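Local coordinates for protease (Penicillium cyclopium, PDB 5Z6O), which is a subtilisin-like serine protease of the proteinase K type that cleaves peptide bonds and probably degrades casein, gelatin and collagen type IV, at residues M133-G138 against V157-A162; L205-K210 against S228-H233. All blocks are in the same frame, centred on the assembly; numbering follows the deposited sequence. Where two conformers were deposited one is given.

Interaction 1 (M133-G138 against V157-A162); sequences MNMSLG and VFLSVA. With PMS (phenylmethanesulfonic acid), chain C.
Met133 O takes two donors from the neighbouring strand. Ser160 N donates to Met133 O at 3.0 Å, while the CA-H of Leu159 supplies a weaker contact, with CA 3.4 Å from Met133 O. Met135 O repeats the pattern two residues on, accepting Ala162 N at 3.1 Å and facing the CA of Val161. In return Met133 N donates to Phe158 O at 2.7 Å and Met135 N to Ser160 O at 2.9 Å. Each odd residue of 133-135 thus uses both N and O toward 157-162. These alternating donors and acceptors give a parallel register of Met133 with Leu159 and Met135 with Val161, the strand directions being only 18° apart.

On the face carrying Met133, Met135, Leu159 and Val161, Leu159 is the central apolar contact. With CG anti to the backbone N (chi1 177°) and chi2 near 49°, Leu159 brings CD1 back over the first strand, 3.7 Å from Met133 CG and close to Met135 CG as well. Met133 runs alongside Leu159, whereas Met135 meets it at a slant. Helices 108-124 and 143-154 pack on this side, the latter linking the two strands as a beta-alpha-beta crossover.

Beyond Met135 the direct pairing ends and a water takes over, donating to both Leu137 O and Ala162 O. The segment after the first strand and the end of the second flank the phenyl ring of the bound phenylmethanesulfonyl group: Gly138 N lies 3.5 Å from its C4 and Ala162 CB 3.7 Å from C3. This matches the S1 pocket of subtilases. Ser136 OG turns instead to Ser228 O. Backbone bonds set the spacing where the strands end, the water bridges the wall carbonyls beyond, and backbone plus the Ala162 methyl flank the ring, consistent with a pocket able to accept a flat apolar P1 group.

Interaction 2 (L205-K210 against S228-H233); sequences LYAPGK and SMAAPH. With PMS (phenylmethanesulfonic acid), chain C.
Pro208 O meets the first part of helix 227-245, 3.2 Å from the CA of Ala230 in a CA-H...O contact and also 3.2 Å from His233 CE1. The same proline reaches the imidazole: Pro208 CB lies over one face, toward its rim, 4.2 Å from the centroid of the His233 ring and 22° off the ring normal, a CH-pi contact. Beside it Ala207 CB meets Ala230 CB at 4.3 Å. Gly209, which has no side chain, lets the backbone run close past Ala230.

A second shell sets the imidazole. With CG beside its own backbone N (chi1 -71°), His233 swings back along the helix, and ND1 donates to Met229 O at 2.8 Å in a bent bond, the acceptor lying close to the ring plane. ND1 thereby takes the carbonyl that His233 N does not, since that N bonds, weakly, to Ala230 O. Pro232, lacking an N-H, leaves Ser228 O to Ser136 OG.

Outside this, Ser228 opens the SMAAPH signature of subtilases. Its OG is bonded covalently to the inhibitor sulfur S at 1.6 Å, and Ser228 N with Asn165 ND2 holds the sulfonyl group as an oxyanion hole would.

Strand 205-208, at an edge of the parallel sheet, crosses the helical segment at 103°. Ala207 and Ala230 share Ile184 of strand 182-187, while His233 also packs on Thr80 of helix 73-82.

From the N terminus, interaction 1 comes first: after strand 131-135 the chain passes through helix 143-154 and returns as strand 157-162, closing a short crossover. Strand 182-187 follows, then 205-208 at the sheet's edge, and interaction 2 closes a second loop when the chain, after two short strands, enters helix 227-245. The loops lie in series, neither nesting nor crossing. The centres of interactions 1 and 2 are nevertheless about 11 Å apart. The helix of interaction 2 packs on one face of the sheet, where Ala231 and Pro232 touch Asn134. The bond between Ser136 and Ser228 and the shared inhibitor join the ends of the central strands to this helix, which interaction 2 in turn attaches to the edge strand.

Interaction 1 (M133-G138 against V157-A162)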
# COMPACT_ATOMS: atom_id res chain seq x y z
N MET A 133 -7.72 1.05 0.97
CA MET A 133 -7.58 0.47 -0.35
C MET A 133 -6.18 0.74 -0.84
O MET A 133 -5.69 1.86 -0.75
CB MET A 133 -8.61 1.08 -1.31
CG MET A 133 -8.48 0.52 -2.73
SD MET A 133 -9.67 1.23 -3.91
CE MET A 133 -11.20 0.48 -3.38
N ASN A 134 -5.54 -0.29 -1.39
CA ASN A 134 -4.21 -0.13 -1.96
C ASN A 134 -4.28 -0.30 -3.48
O ASN A 134 -4.77 -1.32 -3.97
CB ASN A 134 -3.22 -1.12 -1.38
CG ASN A 134 -1.81 -0.86 -1.89
OD1 ASN A 134 -1.15 0.11 -1.48
ND2 ASN A 134 -1.35 -1.68 -2.82
N MET A 135 -3.69 0.64 -4.22
CA MET A 135 -3.69 0.57 -5.69
C MET A 135 -2.25 0.68 -6.15
O MET A 135 -1.72 1.78 -6.26
CB MET A 135 -4.54 1.65 -6.35
CG MET A 135 -6.03 1.32 -6.23
SD MET A 135 -7.06 2.45 -7.27
CE MET A 135 -6.56 2.03 -8.92
N SER A 136 -1.61 -0.45 -6.39
CA SER A 136 -0.24 -0.45 -6.88
C SER A 136 -0.23 -0.62 -8.38
O SER A 136 0.30 -1.58 -8.90
CB SER A 136 0.57 -1.57 -6.21
OG SER A 136 0.87 -1.25 -4.86
N LEU A 137 -0.93 0.25 -9.08
CA LEU A 137 -1.01 0.22 -10.53
C LEU A 137 -1.25 1.66 -10.96
O LEU A 137 -1.64 2.52 -10.17
CB LEU A 137 -2.13 -0.69 -11.04
CG LEU A 137 -3.53 -0.40 -10.49
CD1 LEU A 137 -4.27 0.66 -11.29
CD2 LEU A 137 -4.35 -1.70 -10.43
N GLY A 138 -1.00 1.93 -12.22
CA GLY A 138 -1.07 3.31 -12.66
C GLY A 138 -1.03 3.31 -14.17
O GLY A 138 -0.73 2.29 -14.81
N VAL A 157 -13.07 5.49 2.37
CA VAL A 157 -12.01 4.49 2.22
C VAL A 157 -10.70 5.22 1.93
O VAL A 157 -10.61 5.97 0.95
CB VAL A 157 -12.34 3.47 1.12
CG1 VAL A 157 -11.22 2.42 0.99
CG2 VAL A 157 -13.65 2.73 1.39
N PHE A 158 -9.68 5.00 2.77
CA PHE A 158 -8.37 5.61 2.56
C PHE A 158 -7.74 4.95 1.34
O PHE A 158 -7.88 3.74 1.15
CB PHE A 158 -7.49 5.42 3.80
CG PHE A 158 -6.01 5.70 3.57
CD1 PHE A 158 -5.49 6.97 3.72
CD2 PHE A 158 -5.16 4.67 3.19
CE1 PHE A 158 -4.13 7.21 3.52
CE2 PHE A 158 -3.81 4.88 3.00
CZ PHE A 158 -3.29 6.15 3.17
N LEU A 159 -7.06 5.74 0.50
CA LEU A 159 -6.57 5.17 -0.75
C LEU A 159 -5.10 5.51 -0.91
O LEU A 159 -4.74 6.68 -1.07
CB LEU A 159 -7.42 5.66 -1.93
CG LEU A 159 -6.98 5.19 -3.33
CD1 LEU A 159 -6.74 3.67 -3.39
CD2 LEU A 159 -8.05 5.62 -4.33
N SER A 160 -4.23 4.51 -0.82
CA SER A 160 -2.82 4.69 -1.12
C SER A 160 -2.53 4.24 -2.54
O SER A 160 -2.96 3.16 -2.95
CB SER A 160 -1.94 3.92 -0.12
OG SER A 160 -2.26 2.56 -0.14
N VAL A 161 -1.80 5.06 -3.30
CA VAL A 161 -1.55 4.86 -4.72
C VAL A 161 -0.06 4.93 -5.02
O VAL A 161 0.61 5.88 -4.58
CB VAL A 161 -2.31 5.93 -5.54
CG1 VAL A 161 -2.04 5.77 -6.99
CG2 VAL A 161 -3.82 5.83 -5.30
N ALA A 162 0.43 3.98 -5.82
CA ALA A 162 1.80 4.05 -6.30
C ALA A 162 1.99 5.27 -7.20
O ALA A 162 1.14 5.57 -8.05
CB ALA A 162 2.16 2.79 -7.07
C PMS C . 3.52 -1.85 -11.07
S PMS C . 4.57 -2.00 -9.60
C1 PMS C . 3.15 -0.38 -11.33
C2 PMS C . 2.94 0.53 -10.30
C3 PMS C . 2.60 1.84 -10.57
C4 PMS C . 2.47 2.27 -11.89
C5 PMS C . 2.68 1.37 -12.92
C6 PMS C . 3.03 0.06 -12.64
O2S PMS C . 5.36 -3.28 -9.60
O1S PMS C . 5.64 -0.95 -9.57
O HOH W 1 -1.11 5.30 -9.82

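Interaction 2 (L205-K210 against S228-H233)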
# COMPACT_ATOMS: atom_id res chain seq x y z
N LEU A 205 4.40 11.33 0.24
CA LEU A 205 5.59 10.89 0.99
C LEU A 205 6.24 9.71 0.28
O LEU A 205 5.71 9.17 -0.69
CB LEU A 205 5.25 10.52 2.44
CG LEU A 205 4.41 9.28 2.64
CD1 LEU A 205 4.73 8.65 4.02
CD2 LEU A 205 2.91 9.62 2.63
N TYR A 206 7.41 9.33 0.78
CA TYR A 206 8.19 8.17 0.36
C TYR A 206 7.91 7.00 1.29
O TYR A 206 7.64 7.18 2.48
CB TYR A 206 9.72 8.43 0.40
CG TYR A 206 10.23 9.21 -0.80
CD1 TYR A 206 10.07 10.62 -0.88
CD2 TYR A 206 10.86 8.54 -1.86
CE1 TYR A 206 10.53 11.32 -2.03
CE2 TYR A 206 11.33 9.23 -2.99
CZ TYR A 206 11.17 10.60 -3.06
OH TYR A 206 11.66 11.22 -4.19
N ALA A 207 8.06 5.79 0.74
CA ALA A 207 8.09 4.58 1.55
C ALA A 207 9.03 3.62 0.87
O ALA A 207 9.30 3.77 -0.33
CB ALA A 207 6.69 3.97 1.70
N PRO A 208 9.51 2.60 1.59
CA PRO A 208 10.50 1.68 1.01
C PRO A 208 9.96 1.02 -0.24
O PRO A 208 8.86 0.46 -0.24
CB PRO A 208 10.73 0.66 2.13
CG PRO A 208 10.57 1.48 3.38
CD PRO A 208 9.39 2.42 3.05
N GLY A 209 10.77 1.05 -1.30
CA GLY A 209 10.25 0.58 -2.57
C GLY A 209 11.25 -0.16 -3.41
O GLY A 209 10.90 -0.64 -4.49
N LYS A 210 12.51 -0.25 -2.97
CA LYS A 210 13.51 -0.98 -3.75
C LYS A 210 13.97 -2.19 -2.97
O LYS A 210 14.31 -2.07 -1.77
CB LYS A 210 14.71 -0.09 -4.09
CG LYS A 210 15.83 -0.87 -4.83
CD LYS A 210 16.95 0.09 -5.28
CE LYS A 210 17.98 -0.66 -6.13
NZ LYS A 210 18.93 -1.35 -5.24
N SER A 228 5.04 0.21 -6.72
CA SER A 228 4.07 -0.81 -6.30
C SER A 228 4.40 -1.39 -4.93
O SER A 228 3.50 -1.84 -4.22
CB SER A 228 4.01 -1.98 -7.31
OG SER A 228 3.47 -1.53 -8.56
N MET A 229 5.69 -1.49 -4.60
CA MET A 229 6.12 -2.01 -3.30
C MET A 229 6.05 -0.96 -2.20
O MET A 229 5.92 -1.30 -1.02
CB MET A 229 7.56 -2.51 -3.41
CG MET A 229 7.72 -3.88 -4.13
SD MET A 229 7.25 -3.85 -5.88
CE MET A 229 5.79 -4.85 -5.90
N ALA A 230 6.11 0.31 -2.58
CA ALA A 230 6.10 1.40 -1.63
C ALA A 230 4.68 1.64 -1.11
O ALA A 230 4.45 1.66 0.10
CB ALA A 230 6.66 2.65 -2.34
N ALA A 231 3.70 1.72 -2.02
CA ALA A 231 2.32 2.01 -1.59
C ALA A 231 1.78 1.09 -0.49
O ALA A 231 1.14 1.61 0.44
CB ALA A 231 1.39 1.98 -2.81
N PRO A 232 1.95 -0.23 -0.53
CA PRO A 232 1.35 -1.07 0.51
C PRO A 232 1.99 -0.87 1.88
O PRO A 232 1.32 -1.17 2.88
CB PRO A 232 1.55 -2.51 -0.02
CG PRO A 232 2.61 -2.41 -1.03
CD PRO A 232 2.44 -1.05 -1.65
N HIS A 233 3.23 -0.37 1.97
CA HIS A 233 3.72 0.01 3.30
C HIS A 233 2.81 1.06 3.90
O HIS A 233 2.53 1.05 5.11
CB HIS A 233 5.15 0.55 3.25
CG HIS A 233 6.22 -0.48 2.96
ND1 HIS A 233 6.55 -0.88 1.68
CD2 HIS A 233 7.06 -1.15 3.80
CE1 HIS A 233 7.55 -1.75 1.74
NE2 HIS A 233 7.88 -1.93 3.01
C PMS C . 3.52 -1.85 -11.07
S PMS C . 4.57 -2.00 -9.60
C1 PMS C . 3.15 -0.38 -11.33
C2 PMS C . 2.94 0.53 -10.30
C3 PMS C . 2.60 1.84 -10.57
C4 PMS C . 2.47 2.27 -11.89
C5 PMS C . 2.68 1.37 -12.92
C6 PMS C . 3.03 0.06 -12.64
O2S PMS C . 5.36 -3.28 -9.60
O1S PMS C . 5.64 -0.95 -9.57